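Local coordinates for protein stress response kinase A (Escherichia coli, PDB 1ZYL) that phosphorylates serine and threonine residues of proteins, itself included, at the expense of ATP and probably suppresses the effects of oxidative stress, at residues Y37-V41 and K55-R61; T135-F141 and T194-L198; E151-P156 and M272-Y276. All blocks are in the same frame, centred on the assembly; numbering follows the deposited sequence.

Interaction 1: Y37-V41 and K55-R61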
loop_
_atom_site.group_PDB
_atom_site.type_symbol
_atom_site.label_atom_id
_atom_site.label_comp_id
_atom_site.label_asym_id
_atom_site.label_seq_id
_atom_site.Cartn_x
_atom_site.Cartn_y
_atom_site.Cartn_z
ATOM N N TYR A 37 -7.987 4.667 6.723
ATOM C CA TYR A 37 -8.163 3.553 7.645
ATOM C C TYR A 37 -6.931 3.204 8.475
ATOM O O TYR A 37 -7.029 3.038 9.691
ATOM C CB TYR A 37 -8.612 2.299 6.884
ATOM C CG TYR A 37 -9.998 2.376 6.300
ATOM C CD1 TYR A 37 -11.097 2.651 7.106
ATOM C CD2 TYR A 37 -10.212 2.168 4.936
ATOM C CE1 TYR A 37 -12.378 2.721 6.571
ATOM C CE2 TYR A 37 -11.487 2.236 4.387
ATOM C CZ TYR A 37 -12.566 2.516 5.209
ATOM O OH TYR A 37 -13.830 2.614 4.675
ATOM N N GLU A 38 -5.780 3.086 7.815
ATOM C CA GLU A 38 -4.543 2.699 8.490
ATOM C C GLU A 38 -4.122 3.583 9.644
ATOM O O GLU A 38 -3.953 3.108 10.772
ATOM C CB GLU A 38 -3.384 2.618 7.498
ATOM C CG GLU A 38 -2.131 2.019 8.118
ATOM C CD GLU A 38 -2.382 0.626 8.683
ATOM O OE1 GLU A 38 -2.115 -0.369 7.974
ATOM O OE2 GLU A 38 -2.867 0.527 9.831
ATOM N N ASN A 39 -3.932 4.867 9.355
ATOM C CA ASN A 39 -3.516 5.816 10.375
ATOM C C ASN A 39 -4.542 6.941 10.485
ATOM O O ASN A 39 -5.370 7.119 9.600
ATOM C CB ASN A 39 -2.155 6.403 10.008
ATOM C CG ASN A 39 -1.214 5.377 9.403
ATOM O OD1 ASN A 39 -0.745 4.462 10.084
ATOM N ND2 ASN A 39 -0.929 5.532 8.106
ATOM N N ARG A 40 -4.472 7.697 11.576
ATOM C CA ARG A 40 -5.372 8.822 11.810
ATOM C C ARG A 40 -4.763 10.106 11.236
ATOM O O ARG A 40 -3.728 10.569 11.705
ATOM C CB ARG A 40 -5.613 8.987 13.317
ATOM C CG ARG A 40 -6.861 8.283 13.865
ATOM C CD ARG A 40 -8.103 8.939 13.285
ATOM N NE ARG A 40 -9.322 8.665 14.044
ATOM C CZ ARG A 40 -10.512 9.192 13.756
ATOM N NH1 ARG A 40 -11.567 8.890 14.498
ATOM N NH2 ARG A 40 -10.653 10.015 12.722
ATOM N N VAL A 41 -5.408 10.669 10.216
ATOM C CA VAL A 41 -4.938 11.891 9.568
ATOM C C VAL A 41 -5.918 13.042 9.730
ATOM O O VAL A 41 -7.116 12.885 9.509
ATOM C CB VAL A 41 -4.719 11.697 8.050
ATOM C CG1 VAL A 41 -4.544 13.060 7.379
ATOM C CG2 VAL A 41 -3.499 10.814 7.795
ATOM N N LYS A 55 -0.308 13.241 10.595
ATOM C CA LYS A 55 -0.544 11.829 10.424
ATOM C C LYS A 55 -0.061 11.161 11.687
ATOM O O LYS A 55 1.119 11.257 12.029
ATOM C CB LYS A 55 0.245 11.301 9.221
ATOM C CG LYS A 55 -0.242 9.965 8.631
ATOM C CD LYS A 55 0.697 9.494 7.510
ATOM C CE LYS A 55 0.050 8.454 6.572
ATOM N NZ LYS A 55 -0.852 9.040 5.513
ATOM N N PHE A 56 -0.973 10.511 12.401
ATOM C CA PHE A 56 -0.590 9.805 13.603
ATOM C C PHE A 56 -0.479 8.348 13.250
ATOM O O PHE A 56 -1.474 7.678 13.023
ATOM C CB PHE A 56 -1.608 9.996 14.717
ATOM C CG PHE A 56 -1.419 11.260 15.484
ATOM C CD1 PHE A 56 -1.705 12.490 14.904
ATOM C CD2 PHE A 56 -0.936 11.226 16.783
ATOM C CE1 PHE A 56 -1.514 13.669 15.609
ATOM C CE2 PHE A 56 -0.742 12.397 17.494
ATOM C CZ PHE A 56 -1.032 13.624 16.906
ATOM N N TYR A 57 0.753 7.873 13.181
ATOM C CA TYR A 57 1.018 6.493 12.847
ATOM C C TYR A 57 0.401 5.597 13.903
ATOM O O TYR A 57 0.651 5.768 15.091
ATOM C CB TYR A 57 2.527 6.296 12.753
ATOM C CG TYR A 57 3.126 7.011 11.560
ATOM C CD1 TYR A 57 3.014 6.469 10.279
ATOM C CD2 TYR A 57 3.778 8.242 11.703
ATOM C CE1 TYR A 57 3.534 7.125 9.169
ATOM C CE2 TYR A 57 4.305 8.913 10.586
ATOM C CZ TYR A 57 4.174 8.344 9.322
ATOM O OH TYR A 57 4.655 8.984 8.203
ATOM N N ARG A 58 -0.420 4.646 13.471
ATOM C CA ARG A 58 -1.071 3.752 14.415
ATOM C C ARG A 58 -0.050 2.914 15.178
ATOM O O ARG A 58 0.779 2.212 14.591
ATOM C CB ARG A 58 -2.111 2.856 13.702
ATOM C CG ARG A 58 -1.679 1.437 13.296
ATOM C CD ARG A 58 -2.862 0.447 13.377
ATOM N NE ARG A 58 -3.994 0.834 12.527
ATOM C CZ ARG A 58 -5.269 0.664 12.866
ATOM N NH1 ARG A 58 -6.243 1.037 12.051
ATOM N NH2 ARG A 58 -5.569 0.131 14.035
ATOM N N PRO A 59 -0.085 3.000 16.511
ATOM C CA PRO A 59 0.836 2.247 17.359
ATOM C C PRO A 59 0.872 0.768 17.009
ATOM O O PRO A 59 -0.090 0.225 16.476
ATOM C CB PRO A 59 0.303 2.510 18.765
ATOM C CG PRO A 59 -1.150 2.843 18.534
ATOM C CD PRO A 59 -1.082 3.714 17.325
ATOM N N GLU A 60 2.004 0.137 17.294
ATOM C CA GLU A 60 2.218 -1.281 17.034
ATOM C C GLU A 60 2.470 -1.684 15.585
ATOM O O GLU A 60 2.907 -2.801 15.320
ATOM C CB GLU A 60 1.053 -2.085 17.597
ATOM C CG GLU A 60 0.816 -1.790 19.061
ATOM C CD GLU A 60 2.102 -1.406 19.773
ATOM O OE1 GLU A 60 3.063 -2.212 19.762
ATOM O OE2 GLU A 60 2.150 -0.293 20.339
ATOM N N ARG A 61 2.209 -0.789 14.643
ATOM C CA ARG A 61 2.430 -1.118 13.243
ATOM C C ARG A 61 3.899 -0.976 12.871
ATOM O O ARG A 61 4.582 -1.973 12.653
ATOM C CB ARG A 61 1.569 -0.226 12.349
ATOM C CG ARG A 61 1.757 -0.443 10.863
ATOM C CD ARG A 61 0.551 0.080 10.136
ATOM N NE ARG A 61 0.834 0.563 8.788
ATOM C CZ ARG A 61 1.125 -0.211 7.748
ATOM N NH1 ARG A 61 1.181 -1.528 7.885
ATOM N NH2 ARG A 61 1.332 0.336 6.560
#
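With chi1 at -171°, the E38 chain sets out away from its own N and then turns at chi2, which lays its carboxylate between R58 and R61, while R58, folded at both chi2 and chi3, doubles back to bring its guanidinium edge to the same residue. These residues flank the open end of the antiparallel hairpin of strands 40-44 and 52-57, part of the five-stranded sheet that forms the N-terminal lobe of this kinase-like fold. The hairpin ladder is short: F56 N donates to R40 O at 2.8 Å and almost straight (175°), with a weaker return bond from R40 N to F56 O; in the next, non-hydrogen-bonded pair, V41 CG2 rests on K55 CG at 3.5 Å.

R58 NE shares its one N-H between E38 O and E38 OE2, both at 2.9 Å and both bent, and R58 NH1 adds a bond to Y37 O at 3.2 Å. The two arginines meet the carboxylate differently. R58 stands nearly perpendicular to it, whereas the extended R61 lies flat on it, planes 11° apart, so the 3.2 Å approach of E38 OE1 to R61 NE is a pairing of charges without a directed N-H. E38 OE1 is also held by R284 and W280, and R61 NH2 forms a salt bridge with D220, linking the hairpin to the other lobe. K55 occupies a position consistent with the lysine of the third strand in protein kinases, in a long, weak ion pair with D217. Beside it, N39 ND2, bonded to D219, comes to 3.4 Å from K55 CE.

Interaction 2: T135-F141 and T194-L198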
loop_
_atom_site.group_PDB
_atom_site.type_symbol
_atom_site.label_atom_id
_atom_site.label_comp_id
_atom_site.label_asym_id
_atom_site.label_seq_id
_atom_site.Cartn_x
_atom_site.Cartn_y
_atom_site.Cartn_z
ATOM N N THR A 135 15.649 6.258 -7.757
ATOM C CA THR A 135 16.080 6.673 -6.421
ATOM C C THR A 135 16.012 5.447 -5.537
ATOM O O THR A 135 17.004 5.013 -4.955
ATOM C CB THR A 135 15.126 7.713 -5.803
ATOM O OG1 THR A 135 15.050 8.869 -6.647
ATOM C CG2 THR A 135 15.611 8.128 -4.434
ATOM N N GLY A 136 14.812 4.890 -5.457
ATOM C CA GLY A 136 14.581 3.718 -4.641
ATOM C C GLY A 136 15.618 2.627 -4.771
ATOM O O GLY A 136 15.776 1.824 -3.856
ATOM N N ARG A 137 16.332 2.568 -5.889
ATOM C CA ARG A 137 17.326 1.511 -6.013
ATOM C C ARG A 137 18.672 1.849 -5.378
ATOM O O ARG A 137 19.496 0.957 -5.174
ATOM C CB ARG A 137 17.520 1.096 -7.479
ATOM C CG ARG A 137 17.818 2.211 -8.468
ATOM C CD ARG A 137 18.219 1.605 -9.808
ATOM N NE ARG A 137 17.437 0.407 -10.104
ATOM C CZ ARG A 137 16.190 0.404 -10.573
ATOM N NH1 ARG A 137 15.552 1.542 -10.825
ATOM N NH2 ARG A 137 15.567 -0.751 -10.758
ATOM N N LYS A 138 18.884 3.119 -5.040
ATOM C CA LYS A 138 20.139 3.535 -4.425
ATOM C C LYS A 138 20.519 2.740 -3.158
ATOM O O LYS A 138 21.697 2.458 -2.924
ATOM C CB LYS A 138 20.095 5.035 -4.145
ATOM C CG LYS A 138 20.029 5.873 -5.431
ATOM C CD LYS A 138 19.930 7.358 -5.140
ATOM C CE LYS A 138 19.791 8.167 -6.415
ATOM N NZ LYS A 138 19.624 9.627 -6.129
ATOM N N GLN A 139 19.529 2.386 -2.345
ATOM C CA GLN A 139 19.750 1.581 -1.142
ATOM C C GLN A 139 18.444 0.945 -0.707
ATOM O O GLN A 139 17.374 1.387 -1.112
ATOM C CB GLN A 139 20.349 2.403 0.004
ATOM C CG GLN A 139 19.832 3.808 0.129
ATOM C CD GLN A 139 20.509 4.560 1.253
ATOM O OE1 GLN A 139 20.544 5.793 1.256
ATOM N NE2 GLN A 139 21.046 3.821 2.222
ATOM N N LEU A 140 18.549 -0.104 0.104
ATOM C CA LEU A 140 17.394 -0.860 0.584
ATOM C C LEU A 140 17.020 -0.601 2.036
ATOM O O LEU A 140 17.879 -0.378 2.886
ATOM C CB LEU A 140 17.668 -2.357 0.429
ATOM C CG LEU A 140 17.265 -3.126 -0.830
ATOM C CD1 LEU A 140 17.030 -2.201 -2.002
ATOM C CD2 LEU A 140 18.343 -4.120 -1.140
ATOM N N PHE A 141 15.729 -0.647 2.330
ATOM C CA PHE A 141 15.293 -0.466 3.707
ATOM C C PHE A 141 16.030 -1.530 4.532
ATOM O O PHE A 141 16.552 -2.509 3.988
ATOM C CB PHE A 141 13.776 -0.658 3.805
ATOM C CG PHE A 141 12.982 0.451 3.165
ATOM C CD1 PHE A 141 11.900 0.165 2.343
ATOM C CD2 PHE A 141 13.306 1.789 3.403
ATOM C CE1 PHE A 141 11.148 1.192 1.766
ATOM C CE2 PHE A 141 12.553 2.836 2.827
ATOM C CZ PHE A 141 11.477 2.535 2.011
ATOM N N THR A 194 15.223 -8.171 -8.972
ATOM C CA THR A 194 15.864 -7.038 -8.327
ATOM C C THR A 194 14.938 -6.455 -7.267
ATOM O O THR A 194 13.726 -6.355 -7.476
ATOM C CB THR A 194 16.212 -5.931 -9.357
ATOM O OG1 THR A 194 17.128 -6.451 -10.333
ATOM C CG2 THR A 194 16.844 -4.724 -8.656
ATOM N N VAL A 195 15.511 -6.071 -6.130
ATOM C CA VAL A 195 14.730 -5.505 -5.041
ATOM C C VAL A 195 15.117 -4.049 -4.844
ATOM O O VAL A 195 16.292 -3.689 -4.972
ATOM C CB VAL A 195 14.957 -6.283 -3.708
ATOM C CG1 VAL A 195 15.265 -7.735 -3.997
ATOM C CG2 VAL A 195 16.067 -5.653 -2.897
ATOM N N LEU A 196 14.131 -3.213 -4.537
ATOM C CA LEU A 196 14.383 -1.798 -4.312
ATOM C C LEU A 196 13.268 -1.204 -3.472
ATOM O O LEU A 196 12.246 -1.844 -3.251
ATOM C CB LEU A 196 14.457 -1.045 -5.640
ATOM C CG LEU A 196 13.151 -1.150 -6.428
ATOM C CD1 LEU A 196 13.031 -0.027 -7.461
ATOM C CD2 LEU A 196 13.092 -2.524 -7.067
ATOM N N ARG A 197 13.476 0.022 -3.008
ATOM C CA ARG A 197 12.489 0.724 -2.207
ATOM C C ARG A 197 11.325 1.048 -3.126
ATOM O O ARG A 197 11.515 1.726 -4.133
ATOM C CB ARG A 197 13.083 2.018 -1.642
ATOM C CG ARG A 197 13.845 1.833 -0.349
ATOM C CD ARG A 197 15.206 2.516 -0.381
ATOM N NE ARG A 197 15.179 3.972 -0.310
ATOM C CZ ARG A 197 16.181 4.741 -0.724
ATOM N NH1 ARG A 197 16.114 6.058 -0.637
ATOM N NH2 ARG A 197 17.255 4.183 -1.250
ATOM N N LEU A 198 10.130 0.569 -2.770
ATOM C CA LEU A 198 8.920 0.779 -3.566
ATOM C C LEU A 198 7.919 1.673 -2.876
ATOM O O LEU A 198 8.008 1.912 -1.674
ATOM C CB LEU A 198 8.219 -0.545 -3.815
ATOM C CG LEU A 198 9.025 -1.647 -4.475
ATOM C CD1 LEU A 198 8.302 -2.974 -4.301
ATOM C CD2 LEU A 198 9.243 -1.287 -5.945
#
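R197 crosses F141 at about a right angle, with its aliphatic part laid over one face of the ring: R197 CG stands above the centre, 3.4 Å from the centroid of the F141 ring, in a CH-pi contact only 10° off the ring normal. Beyond CG the chain bends at chi2 and chi3, carrying the guanidinium away from the ring to a tilt of 62° against it. One guanidinium face then looks onto G136 CA, and its NH2 points to Q139 O, a bond whose length is doubtful because that oxygen is poorly placed. NH1 is bound by Q76 of helix 64-79.

The contact fastens the end of helix 119-136, and the loop after it, to the short strand 196-197, which pairs with strand 223-224 and runs into the catalytic loop carrying D201, the inferred proton acceptor. In the chain 52 residues, more than half of them helical, separate the two segments. R197 N donates to G136 O at 3.0 Å (164°). L196 CB packs on the same oxygen at 3.6 Å. On the more exposed flank L140 and V195 cross at right angles, L140 CD2 meeting V195 CG2 at 3.3 Å.

Interaction 3: E151-P156 and M272-Y276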
loop_
_atom_site.group_PDB
_atom_site.type_symbol
_atom_site.label_atom_id
_atom_site.label_comp_id
_atom_site.label_asym_id
_atom_site.label_seq_id
_atom_site.Cartn_x
_atom_site.Cartn_y
_atom_site.Cartn_z
ATOM N N GLU A 151 5.422 -12.506 5.394
ATOM C CA GLU A 151 4.461 -11.482 5.795
ATOM C C GLU A 151 3.159 -11.529 5.017
ATOM O O GLU A 151 2.085 -11.259 5.558
ATOM C CB GLU A 151 5.077 -10.093 5.612
ATOM C CG GLU A 151 4.168 -8.959 6.028
ATOM C CD GLU A 151 4.755 -7.614 5.700
ATOM O OE1 GLU A 151 4.334 -6.599 6.303
ATOM O OE2 GLU A 151 5.640 -7.573 4.823
ATOM N N TYR A 152 3.260 -11.862 3.739
ATOM C CA TYR A 152 2.085 -11.898 2.894
ATOM C C TYR A 152 1.266 -13.174 2.912
ATOM O O TYR A 152 0.051 -13.110 2.776
ATOM C CB TYR A 152 2.476 -11.534 1.459
ATOM C CG TYR A 152 2.586 -10.043 1.264
ATOM C CD1 TYR A 152 3.704 -9.338 1.701
ATOM C CD2 TYR A 152 1.532 -9.324 0.698
ATOM C CE1 TYR A 152 3.768 -7.949 1.579
ATOM C CE2 TYR A 152 1.583 -7.946 0.571
ATOM C CZ TYR A 152 2.701 -7.260 1.010
ATOM O OH TYR A 152 2.749 -5.893 0.850
ATOM N N LEU A 153 1.912 -14.322 3.100
ATOM C CA LEU A 153 1.190 -15.597 3.107
ATOM C C LEU A 153 1.165 -16.408 4.409
ATOM O O LEU A 153 0.098 -16.638 4.985
ATOM C CB LEU A 153 1.722 -16.507 1.998
ATOM C CG LEU A 153 1.658 -15.993 0.566
ATOM C CD1 LEU A 153 2.153 -17.064 -0.376
ATOM C CD2 LEU A 153 0.241 -15.615 0.235
ATOM N N ILE A 154 2.329 -16.851 4.868
ATOM C CA ILE A 154 2.379 -17.675 6.063
ATOM C C ILE A 154 1.834 -17.046 7.342
ATOM O O ILE A 154 1.159 -17.728 8.111
ATOM C CB ILE A 154 3.805 -18.216 6.309
ATOM C CG1 ILE A 154 4.773 -17.067 6.567
ATOM C CG2 ILE A 154 4.263 -19.020 5.098
ATOM C CD1 ILE A 154 6.191 -17.525 6.864
ATOM N N GLU A 155 2.105 -15.762 7.575
ATOM C CA GLU A 155 1.602 -15.108 8.786
ATOM C C GLU A 155 0.077 -15.057 8.761
ATOM O O GLU A 155 -0.586 -15.457 9.721
ATOM C CB GLU A 155 2.178 -13.699 8.931
ATOM C CG GLU A 155 3.491 -13.657 9.667
ATOM C CD GLU A 155 3.906 -12.241 10.026
ATOM O OE1 GLU A 155 4.394 -11.516 9.134
ATOM O OE2 GLU A 155 3.730 -11.848 11.203
ATOM N N PRO A 156 -0.501 -14.547 7.667
ATOM C CA PRO A 156 -1.961 -14.485 7.580
ATOM C C PRO A 156 -2.582 -15.876 7.785
ATOM O O PRO A 156 -3.516 -16.038 8.568
ATOM C CB PRO A 156 -2.190 -13.945 6.178
ATOM C CG PRO A 156 -1.047 -12.998 6.022
ATOM C CD PRO A 156 0.121 -13.797 6.563
ATOM N N MET A 272 -1.012 -12.542 -3.328
ATOM C CA MET A 272 -0.397 -12.103 -2.087
ATOM C C MET A 272 -1.161 -10.974 -1.414
ATOM O O MET A 272 -1.383 -11.009 -0.202
ATOM C CB MET A 272 1.050 -11.685 -2.348
ATOM C CG MET A 272 2.011 -12.864 -2.502
ATOM S SD MET A 272 3.677 -12.415 -3.027
ATOM C CE MET A 272 3.863 -13.625 -4.035
ATOM N N ARG A 273 -1.567 -9.977 -2.196
ATOM C CA ARG A 273 -2.301 -8.836 -1.656
ATOM C C ARG A 273 -3.672 -9.295 -1.186
ATOM O O ARG A 273 -4.262 -8.737 -0.254
ATOM C CB ARG A 273 -2.476 -7.758 -2.730
ATOM C CG ARG A 273 -3.273 -6.548 -2.263
ATOM C CD ARG A 273 -3.590 -5.601 -3.404
ATOM N NE ARG A 273 -2.762 -4.401 -3.386
ATOM C CZ ARG A 273 -3.034 -3.313 -2.670
ATOM N NH1 ARG A 273 -4.123 -3.274 -1.910
ATOM N NH2 ARG A 273 -2.218 -2.265 -2.717
ATOM N N LEU A 274 -4.176 -10.326 -1.845
ATOM C CA LEU A 274 -5.484 -10.845 -1.518
ATOM C C LEU A 274 -5.503 -11.477 -0.148
ATOM O O LEU A 274 -6.319 -11.112 0.698
ATOM C CB LEU A 274 -5.916 -11.860 -2.571
ATOM C CG LEU A 274 -7.232 -11.576 -3.280
ATOM C CD1 LEU A 274 -7.283 -10.144 -3.763
ATOM C CD2 LEU A 274 -7.359 -12.534 -4.431
ATOM N N VAL A 275 -4.599 -12.417 0.081
ATOM C CA VAL A 275 -4.567 -13.090 1.362
ATOM C C VAL A 275 -4.101 -12.196 2.508
ATOM O O VAL A 275 -4.580 -12.332 3.629
ATOM C CB VAL A 275 -3.709 -14.362 1.280
ATOM C CG1 VAL A 275 -2.434 -14.058 0.554
ATOM C CG2 VAL A 275 -3.420 -14.894 2.667
ATOM N N TYR A 276 -3.189 -11.269 2.244
ATOM C CA TYR A 276 -2.731 -10.399 3.315
ATOM C C TYR A 276 -3.846 -9.463 3.770
ATOM O O TYR A 276 -4.031 -9.234 4.969
ATOM C CB TYR A 276 -1.515 -9.564 2.882
ATOM C CG TYR A 276 -1.026 -8.614 3.966
ATOM C CD1 TYR A 276 -0.386 -9.097 5.112
ATOM C CD2 TYR A 276 -1.260 -7.244 3.876
ATOM C CE1 TYR A 276 0.003 -8.236 6.145
ATOM C CE2 TYR A 276 -0.877 -6.374 4.897
ATOM C CZ TYR A 276 -0.248 -6.874 6.030
ATOM O OH TYR A 276 0.123 -6.010 7.044
#
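Y152 and Y276 mark the point where helices 149-161 and 266-283 come together, their CA atoms 5.1 Å apart, and the local axes of 151-156 and 272-276 approach to 8.1 Å with their N-to-C directions inclined by 34°. The first of these segments is irregular: it makes a wider pi-type turn at 151-154 and is kinked at P156, whose N makes no bond to the preceding turn.

The two tyrosine rings carry much of the contact, lying obliquely with centroids 5.2 Å apart and planes at 41°. Y152 slides edge-first against the partner backbone, so that CD2 reaches M272 O at 3.5 Å within the plane of the ring, while the same CD2 sits 3.8 Å from Y276 CB. Y276, its CG trans to the backbone N (chi1 179°), is sent across helix 149-161 to lie beside E151 O and the ring of P156. Next to the aromatic pair, V275 spreads its two methyls: CG1 faces Y152 O at 3.5 Å, and CG2 meets P156 CB at 3.8 Å. L153 CD2 lies near M272 CG. An alanine in place of V275 would probably leave a gap beside P156 CB and the Y152 carbonyl, where the two methyls now sit. No hydrogen bond joins the two segments, and the fit rests on apolar and aromatic contact.

Both helices belong to the mainly helical C-terminal lobe. L153 and M272 reach helix 171-188 at V185, and V275 also touches F160. E151 pairs with R222, next to strand 223-224, while on the far side of helix 266-283 R273 forms a salt bridge to D201, the inferred proton acceptor.

Interactions 1 and 3 reach the inferred active site from the two lobes, and interaction 2 stands behind it; none touches another. Interaction 1 belongs to the N-terminal lobe, and its K55 side chain is about 4 Å from that of D217, an inferred magnesium ligand and active-site residue, with the V41 side chain about 5 Å from that of S36, the inferred ATP site close in sequence. From the opposite lobe, R273 of interaction 3 comes to about 3 Å from D201 and about 6 Å from N206, also an inferred magnesium ligand, side chain to side chain. In interaction 2 the F141 side chain is about 11 Å from that of D201. Nearest atoms of interactions 1 and 3 are about 5 Å apart.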